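Local coordinates for neutral proteinase inhibitor ScNPI (PDB 4HWX), which probably inhibits subtilisin-like serine peptidases and, as a secreted homodimer of single-domain subunits, appears to target a second peptidase class as well, at residues T12-G18 and P76-T80; H40-A46 and P110-F114; L68-M72 and N98-M102. One frame throughout, in Å; residues are numbered along the deposited sequence.

Contact 1 of 3, residues T12-G18 and P76-T80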
loop_
_atom_site.group_PDB
_atom_site.type_symbol
_atom_site.label_atom_id
_atom_site.label_comp_id
_atom_site.label_asym_id
_atom_site.label_seq_id
_atom_site.Cartn_x
_atom_site.Cartn_y
_atom_site.Cartn_z
ATOM N N THR A 12 -6.898 -1.416 3.809
ATOM C CA THR A 12 -7.730 -2.604 3.601
ATOM C C THR A 12 -8.481 -2.952 4.894
ATOM O O THR A 12 -8.103 -2.537 6.001
ATOM C CB THR A 12 -6.956 -3.842 3.068
ATOM O OG1 THR A 12 -6.422 -4.623 4.135
ATOM C CG2 THR A 12 -5.900 -3.518 1.992
ATOM N N VAL A 13 -9.551 -3.721 4.729
ATOM C CA VAL A 13 -10.346 -4.264 5.827
ATOM C C VAL A 13 -10.399 -5.771 5.579
ATOM O O VAL A 13 -10.840 -6.216 4.512
ATOM C CB VAL A 13 -11.739 -3.603 5.955
ATOM C CG1 VAL A 13 -12.539 -4.236 7.080
ATOM C CG2 VAL A 13 -11.631 -2.099 6.154
ATOM N N ILE A 14 -9.916 -6.540 6.567
ATOM C CA ILE A 14 -9.773 -7.981 6.499
ATOM C C ILE A 14 -10.722 -8.718 7.458
ATOM O O ILE A 14 -10.853 -8.346 8.626
ATOM C CB ILE A 14 -8.281 -8.337 6.805
ATOM C CG1 ILE A 14 -7.326 -7.647 5.807
ATOM C CG2 ILE A 14 -8.063 -9.849 6.823
ATOM C CD1 ILE A 14 -5.798 -7.736 6.219
ATOM N N GLN A 15 -11.363 -9.786 6.953
ATOM C CA GLN A 15 -12.214 -10.647 7.768
ATOM C C GLN A 15 -11.286 -11.630 8.485
ATOM O O GLN A 15 -10.731 -12.540 7.847
ATOM C CB GLN A 15 -13.252 -11.367 6.888
ATOM C CG GLN A 15 -14.286 -12.174 7.669
ATOM C CD GLN A 15 -15.144 -12.976 6.722
ATOM O OE1 GLN A 15 -16.257 -12.575 6.362
ATOM N NE2 GLN A 15 -14.612 -14.089 6.234
ATOM N N GLY A 16 -11.050 -11.380 9.771
ATOM C CA GLY A 16 -10.132 -12.171 10.586
ATOM C C GLY A 16 -9.131 -11.324 11.353
ATOM O O GLY A 16 -9.273 -10.098 11.441
ATOM N N SER A 17 -8.109 -11.979 11.923
ATOM C CA SER A 17 -7.076 -11.331 12.750
ATOM C C SER A 17 -5.840 -10.849 11.957
ATOM O O SER A 17 -4.911 -10.311 12.557
ATOM C CB SER A 17 -6.628 -12.285 13.856
ATOM O OG SER A 17 -7.701 -12.545 14.748
ATOM N N GLY A 18 -5.846 -11.025 10.639
ATOM C CA GLY A 18 -4.739 -10.604 9.786
ATOM C C GLY A 18 -3.769 -11.706 9.391
ATOM O O GLY A 18 -2.587 -11.440 9.142
ATOM N N PRO A 76 -13.381 -11.323 14.676
ATOM C CA PRO A 76 -12.406 -10.257 14.405
ATOM C C PRO A 76 -12.368 -9.730 12.982
ATOM O O PRO A 76 -12.602 -10.450 11.997
ATOM C CB PRO A 76 -11.063 -10.889 14.801
ATOM C CG PRO A 76 -11.303 -12.378 14.740
ATOM C CD PRO A 76 -12.709 -12.504 15.261
ATOM N N VAL A 77 -12.083 -8.430 12.911
ATOM C CA VAL A 77 -11.961 -7.639 11.697
ATOM C C VAL A 77 -10.704 -6.776 11.870
ATOM O O VAL A 77 -10.529 -6.127 12.909
ATOM C CB VAL A 77 -13.260 -6.826 11.355
ATOM C CG1 VAL A 77 -13.674 -5.881 12.488
ATOM C CG2 VAL A 77 -13.107 -6.046 10.050
ATOM N N THR A 78 -9.818 -6.797 10.863
ATOM C CA THR A 78 -8.535 -6.094 10.933
ATOM C C THR A 78 -8.434 -5.024 9.861
ATOM O O THR A 78 -8.763 -5.260 8.703
ATOM C CB THR A 78 -7.403 -7.141 10.827
ATOM O OG1 THR A 78 -7.532 -8.030 11.949
ATOM C CG2 THR A 78 -5.971 -6.515 10.790
ATOM N N VAL A 79 -7.992 -3.833 10.265
ATOM C CA VAL A 79 -7.743 -2.720 9.356
ATOM C C VAL A 79 -6.237 -2.665 9.122
ATOM O O VAL A 79 -5.462 -2.974 10.032
ATOM C CB VAL A 79 -8.311 -1.355 9.820
ATOM C CG1 VAL A 79 -9.831 -1.354 9.803
ATOM C CG2 VAL A 79 -7.780 -0.924 11.192
ATOM N N THR A 80 -5.826 -2.326 7.900
ATOM C CA THR A 80 -4.407 -2.208 7.543
ATOM C C THR A 80 -4.170 -0.890 6.839
ATOM O O THR A 80 -5.078 -0.354 6.206
ATOM C CB THR A 80 -3.905 -3.375 6.661
ATOM O OG1 THR A 80 -4.484 -3.285 5.359
ATOM C CG2 THR A 80 -4.132 -4.742 7.275
#

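Contact 2 of 3, residues H40-A46 and P110-F114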
loop_
_atom_site.group_PDB
_atom_site.type_symbol
_atom_site.label_atom_id
_atom_site.label_comp_id
_atom_site.label_asym_id
_atom_site.label_seq_id
_atom_site.Cartn_x
_atom_site.Cartn_y
_atom_site.Cartn_z
ATOM N N HIS A 40 -10.345 5.934 -2.810
ATOM C CA HIS A 40 -10.934 6.385 -1.551
ATOM C C HIS A 40 -12.110 7.353 -1.865
ATOM O O HIS A 40 -11.950 8.216 -2.727
ATOM C CB HIS A 40 -9.883 7.043 -0.633
ATOM C CG HIS A 40 -10.375 7.174 0.766
ATOM N ND1 HIS A 40 -11.313 8.126 1.108
ATOM C CD2 HIS A 40 -10.086 6.427 1.861
ATOM C CE1 HIS A 40 -11.576 7.931 2.389
ATOM N NE2 HIS A 40 -10.848 6.932 2.892
ATOM N N PRO A 41 -13.299 7.197 -1.246
ATOM C CA PRO A 41 -14.440 8.051 -1.633
ATOM C C PRO A 41 -14.388 9.502 -1.122
ATOM O O PRO A 41 -15.115 10.339 -1.657
ATOM C CB PRO A 41 -15.647 7.315 -1.064
ATOM C CG PRO A 41 -15.131 6.496 0.031
ATOM C CD PRO A 41 -13.693 6.196 -0.227
ATOM N N ALA A 42 -13.535 9.811 -0.125
ATOM C CA ALA A 42 -13.379 11.184 0.415
ATOM C C ALA A 42 -11.870 11.460 0.504
ATOM O O ALA A 42 -11.319 11.472 1.605
ATOM C CB ALA A 42 -14.068 11.296 1.777
ATOM N N PRO A 43 -11.155 11.563 -0.653
ATOM C CA PRO A 43 -9.682 11.628 -0.603
ATOM C C PRO A 43 -9.077 12.772 0.209
ATOM O O PRO A 43 -8.218 12.491 1.041
ATOM C CB PRO A 43 -9.265 11.728 -2.065
ATOM C CG PRO A 43 -10.410 11.219 -2.832
ATOM C CD PRO A 43 -11.633 11.545 -2.051
ATOM N N ARG A 44 -9.493 14.035 -0.021
ATOM C CA ARG A 44 -8.900 15.149 0.728
ATOM C C ARG A 44 -9.139 15.017 2.232
ATOM O O ARG A 44 -8.205 15.230 3.003
ATOM C CB ARG A 44 -9.375 16.515 0.212
ATOM C CG ARG A 44 -8.561 17.668 0.820
ATOM C CD ARG A 44 -7.123 17.664 0.337
ATOM N NE ARG A 44 -7.025 18.213 -1.016
ATOM C CZ ARG A 44 -5.896 18.304 -1.706
ATOM N NH1 ARG A 44 -4.760 17.858 -1.191
ATOM N NH2 ARG A 44 -5.892 18.846 -2.918
ATOM N N ALA A 45 -10.363 14.635 2.643
ATOM C CA ALA A 45 -10.707 14.446 4.054
ATOM C C ALA A 45 -9.835 13.339 4.710
ATOM O O ALA A 45 -9.377 13.514 5.853
ATOM C CB ALA A 45 -12.186 14.119 4.193
ATOM N N ALA A 46 -9.572 12.229 3.974
ATOM C CA ALA A 46 -8.704 11.135 4.450
ATOM C C ALA A 46 -7.239 11.645 4.575
ATOM O O ALA A 46 -6.604 11.405 5.598
ATOM C CB ALA A 46 -8.786 9.951 3.488
ATOM N N PRO A 110 -12.569 9.777 8.215
ATOM C CA PRO A 110 -12.642 9.588 6.755
ATOM C C PRO A 110 -11.767 8.434 6.237
ATOM O O PRO A 110 -12.173 7.778 5.293
ATOM C CB PRO A 110 -12.165 10.935 6.210
ATOM C CG PRO A 110 -12.495 11.900 7.293
ATOM C CD PRO A 110 -12.217 11.169 8.560
ATOM N N VAL A 111 -10.612 8.150 6.892
ATOM C CA VAL A 111 -9.655 7.120 6.456
ATOM C C VAL A 111 -10.351 5.777 6.203
ATOM O O VAL A 111 -10.190 5.243 5.103
ATOM C CB VAL A 111 -8.436 6.971 7.400
ATOM C CG1 VAL A 111 -7.518 5.837 6.931
ATOM C CG2 VAL A 111 -7.652 8.281 7.470
ATOM N N TYR A 112 -11.135 5.265 7.167
ATOM C CA TYR A 112 -11.821 3.987 6.980
ATOM C C TYR A 112 -13.313 4.149 6.643
ATOM O O TYR A 112 -14.081 3.197 6.807
ATOM C CB TYR A 112 -11.600 3.053 8.180
ATOM C CG TYR A 112 -10.175 2.542 8.191
ATOM C CD1 TYR A 112 -9.761 1.553 7.293
ATOM C CD2 TYR A 112 -9.197 3.165 8.967
ATOM C CE1 TYR A 112 -8.423 1.156 7.213
ATOM C CE2 TYR A 112 -7.864 2.741 8.930
ATOM C CZ TYR A 112 -7.483 1.736 8.054
ATOM O OH TYR A 112 -6.168 1.333 7.995
ATOM N N ALA A 113 -13.701 5.301 6.076
ATOM C CA ALA A 113 -15.093 5.519 5.651
ATOM C C ALA A 113 -15.255 5.027 4.194
ATOM O O ALA A 113 -15.398 5.822 3.257
ATOM C CB ALA A 113 -15.481 6.992 5.801
ATOM N N PHE A 114 -15.139 3.692 4.013
ATOM C CA PHE A 114 -15.269 3.010 2.711
ATOM C C PHE A 114 -15.769 1.569 2.894
ATOM O O PHE A 114 -15.616 1.031 4.008
ATOM C CB PHE A 114 -13.940 3.034 1.921
ATOM C CG PHE A 114 -12.789 2.246 2.507
ATOM C CD1 PHE A 114 -12.584 0.916 2.158
ATOM C CD2 PHE A 114 -11.864 2.860 3.350
ATOM C CE1 PHE A 114 -11.505 0.193 2.682
ATOM C CE2 PHE A 114 -10.779 2.136 3.872
ATOM C CZ PHE A 114 -10.605 0.810 3.534
ATOM O OXT PHE A 114 -16.250 0.964 1.902
#

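Contact 3 of 3, residues L68-M72 and N98-M102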
loop_
_atom_site.group_PDB
_atom_site.type_symbol
_atom_site.label_atom_id
_atom_site.label_comp_id
_atom_site.label_asym_id
_atom_site.label_seq_id
_atom_site.Cartn_x
_atom_site.Cartn_y
_atom_site.Cartn_z
ATOM N N LEU A 68 -22.914 4.569 22.561
ATOM C CA LEU A 68 -22.928 3.417 21.663
ATOM C C LEU A 68 -22.889 2.093 22.435
ATOM O O LEU A 68 -22.255 1.999 23.484
ATOM C CB LEU A 68 -21.749 3.457 20.672
ATOM C CG LEU A 68 -21.709 4.654 19.673
ATOM C CD1 LEU A 68 -20.432 4.622 18.853
ATOM C CD2 LEU A 68 -22.920 4.661 18.740
ATOM N N VAL A 69 -23.595 1.089 21.912
ATOM C CA VAL A 69 -23.627 -0.255 22.479
ATOM C C VAL A 69 -23.263 -1.238 21.371
ATOM O O VAL A 69 -23.639 -1.027 20.215
ATOM C CB VAL A 69 -24.971 -0.618 23.191
ATOM C CG1 VAL A 69 -25.216 0.267 24.422
ATOM C CG2 VAL A 69 -26.168 -0.557 22.235
ATOM N N CYS A 70 -22.521 -2.307 21.707
ATOM C CA CYS A 70 -22.120 -3.322 20.719
ATOM C C CYS A 70 -22.366 -4.725 21.267
ATOM O O CYS A 70 -22.174 -4.956 22.477
ATOM C CB CYS A 70 -20.644 -3.163 20.327
ATOM S SG CYS A 70 -20.294 -1.802 19.163
ATOM N N PRO A 71 -22.673 -5.692 20.376
ATOM C CA PRO A 71 -22.687 -7.099 20.815
ATOM C C PRO A 71 -21.231 -7.504 21.120
ATOM O O PRO A 71 -20.283 -6.904 20.577
ATOM C CB PRO A 71 -23.290 -7.841 19.614
ATOM C CG PRO A 71 -22.891 -7.022 18.430
ATOM C CD PRO A 71 -22.864 -5.581 18.908
ATOM N N MET A 72 -21.039 -8.511 21.979
ATOM C CA MET A 72 -19.678 -8.881 22.403
ATOM C C MET A 72 -19.155 -10.154 21.758
ATOM O O MET A 72 -18.074 -10.610 22.131
ATOM C CB MET A 72 -19.624 -9.003 23.936
ATOM C CG MET A 72 -19.915 -7.687 24.643
ATOM S SD MET A 72 -18.466 -6.645 24.672
ATOM C CE MET A 72 -18.698 -5.685 23.266
ATOM N N ASN A 98 -15.112 -7.170 16.666
ATOM C CA ASN A 98 -16.132 -7.341 15.630
ATOM C C ASN A 98 -16.335 -6.006 14.892
ATOM O O ASN A 98 -15.684 -5.016 15.234
ATOM C CB ASN A 98 -17.459 -7.883 16.222
ATOM C CG ASN A 98 -18.039 -7.020 17.305
ATOM O OD1 ASN A 98 -18.182 -5.813 17.146
ATOM N ND2 ASN A 98 -18.412 -7.610 18.434
ATOM N N THR A 99 -17.209 -5.988 13.876
ATOM C CA THR A 99 -17.441 -4.782 13.068
ATOM C C THR A 99 -18.054 -3.647 13.855
ATOM O O THR A 99 -17.722 -2.487 13.573
ATOM C CB THR A 99 -18.303 -5.087 11.846
ATOM O OG1 THR A 99 -19.580 -5.557 12.285
ATOM C CG2 THR A 99 -17.625 -6.080 10.901
ATOM N N CYS A 100 -18.944 -3.946 14.826
ATOM C CA CYS A 100 -19.555 -2.896 15.642
ATOM C C CYS A 100 -18.462 -2.154 16.436
ATOM O O CYS A 100 -18.474 -0.926 16.499
ATOM C CB CYS A 100 -20.621 -3.475 16.573
ATOM S SG CYS A 100 -21.494 -2.219 17.554
ATOM N N VAL A 101 -17.554 -2.906 17.077
ATOM C CA VAL A 101 -16.444 -2.357 17.885
ATOM C C VAL A 101 -15.497 -1.525 16.974
ATOM O O VAL A 101 -15.054 -0.433 17.350
ATOM C CB VAL A 101 -15.675 -3.465 18.668
ATOM C CG1 VAL A 101 -14.486 -2.871 19.440
ATOM C CG2 VAL A 101 -16.613 -4.205 19.631
ATOM N N MET A 102 -15.259 -2.013 15.767
ATOM C CA MET A 102 -14.451 -1.294 14.785
ATOM C C MET A 102 -15.060 0.062 14.478
ATOM O O MET A 102 -14.363 1.084 14.581
ATOM C CB MET A 102 -14.312 -2.113 13.494
ATOM C CG MET A 102 -13.675 -1.310 12.387
ATOM S SD MET A 102 -13.365 -2.292 10.906
ATOM C CE MET A 102 -13.341 -0.911 9.649
#

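Contact 1 of 3, residues T12-G18 and P76-T80
Thr12 and Thr80 meet hydroxyl to hydroxyl: OG1 of Thr12 is hydrogen-bonded to OG1 of Thr80 at 2.7 Å. With chi1 of 88° and 70°, each oxygen sits between its own backbone N and carbonyl carbon, which brings the pair together. Reciprocal backbone bonds flank them, and a second, straighter set joins Ile14 and Thr78, where Ile14 N reaches Thr78 O at 2.7 Å. Beside the hydroxyls, CD1 of Ile14 lies 3.6 Å from CG2 of Thr80, the two side chains crossing at about a right angle. Were Thr80 an alanine, the Thr12 hydroxyl would probably lose this partner and a gap open beside Ile14 CD1. Arg89 of the second subunit packs on this face. The other face is closely filled: CG1 of Val13 meets CG2 of Val77 at 3.5 Å, Val79 lies alongside, and Met102 covers all three valines. Toward Gly16 and Pro76, where the pairing ends, the packing slackens. Gln15 extends into solvent, Ser17 OG merely borders the Pro76 ring, and Gly16 N bonds to Pro76 O less straight, at 132°. Thr78 OG1 still grips this turn, bonding to Gly16 O at 2.8 Å and also to Thr95. This is an antiparallel pairing of strands 8-15 and 77-82, central in the sheet of the Streptomyces subtilisin inhibitor fold.

Contact 2 of 3, residues H40-A46 and P110-F114
His40 reaches across edge-on to the C-terminal tail. Its NE2 lies 2.9 Å from Val111 O, which sits within 1° of the imidazole plane, though the donor stands well above the plane of that carbonyl; Pro110 O takes a weak, bent share of the same N-H. The other ring nitrogen, ND1, accepts from Ala42 N at 3.0 Å, so the proton is on NE2 and the ring's flip is fixed. CG is turned anti to the His40 backbone N (chi1 -165°), swinging the imidazole out to the two carbonyls. Its faces are covered from within its own segment: Ala46 CB lies over one and Pro41 CD over the opposite one, both offset toward the rim. Phe114 stands beside the histidine with the ring planes at 67°, an oblique pairing with centroids 6.0 Å apart, and Val111 O lies in plane at the phenyl edge. The root of the Phe114 side chain is met by the Pro41 ring, whose CD touches Phe114 CB at 3.8 Å. Farther along, the Pro110 ring rests on the first turn of the helix, with CB 3.8 Å from Ala45 CB, while Val111 CG2 touches Ala46 O at 3.8 Å. The phenyl ring also packs on Phe11 and Val13, and the terminal carboxylate binds Arg26. Here the N-cap region of helix 43-52 is stitched to a C-terminal tail bent by an inverse gamma turn at Ala113, which places helix and chain end together over one face of the inhibitor's antiparallel sheet.

Contact 3 of 3, residues L68-M72 and N98-M102
The Asn98 amide is the flat group between the segments, and both of its polar atoms are used. ND2 gives a hydrogen bond to Pro71 O at 2.9 Å; that oxygen is tilted 16° from the amide plane, and the donor approaches from above the Pro71 carbonyl plane. At the other end OD1 accepts from Val101 N at 3.0 Å, nearly along the C=O axis. This makes Asn98 the N-cap of the helix. One amide thus caps the helix and holds the loop; ND2 also bonds to Tyr73 O, which helps fix its rotation. The Pro71 ring brings its CD to 3.9 Å from Cys100 CB, beside the covalent tie. There SG of Cys70 joins SG of Cys100 at 2.1 Å with chi3 of -81°. The two halves enter differently: the Cys70 sulfur is anti to its carbonyl carbon, whereas the Cys100 sulfur is anti to its backbone N and reaches out from the helix. Cys70 CB also packs on Val101 CG2 at 4.2 Å, and the methyl of Met72 returns loosely to the same branch. In relatives of the SSI family the segment just after this disulfide carries the reactive site, so Pro71 and Met72 probably belong to an exposed inhibitory loop. The disulfide and Asn98 together moor that loop, which leads into strand 77-82, to the start of helix 99-105, just after strand 88-96 of the sheet.

Along the chain contact 1 interleaves with both others, whereas contact 3 is nested within the span that contact 2 closes. Contact 1 lies inside the antiparallel sheet; its centre is about 18 Å from that of contact 2 and about 15 Å from that of contact 3. The valine face of strands 8-15 and 77-82 links them: Tyr112 and Phe114 of contact 2 and Met102 of contact 3 all pack against it. Contacts 2 and 3, with centres about 21 Å apart, do not touch. The sheet thus connects the anchored C-terminal tail with the disulfide-tied loop, probably the inhibitory one, while its other face meets the second subunit.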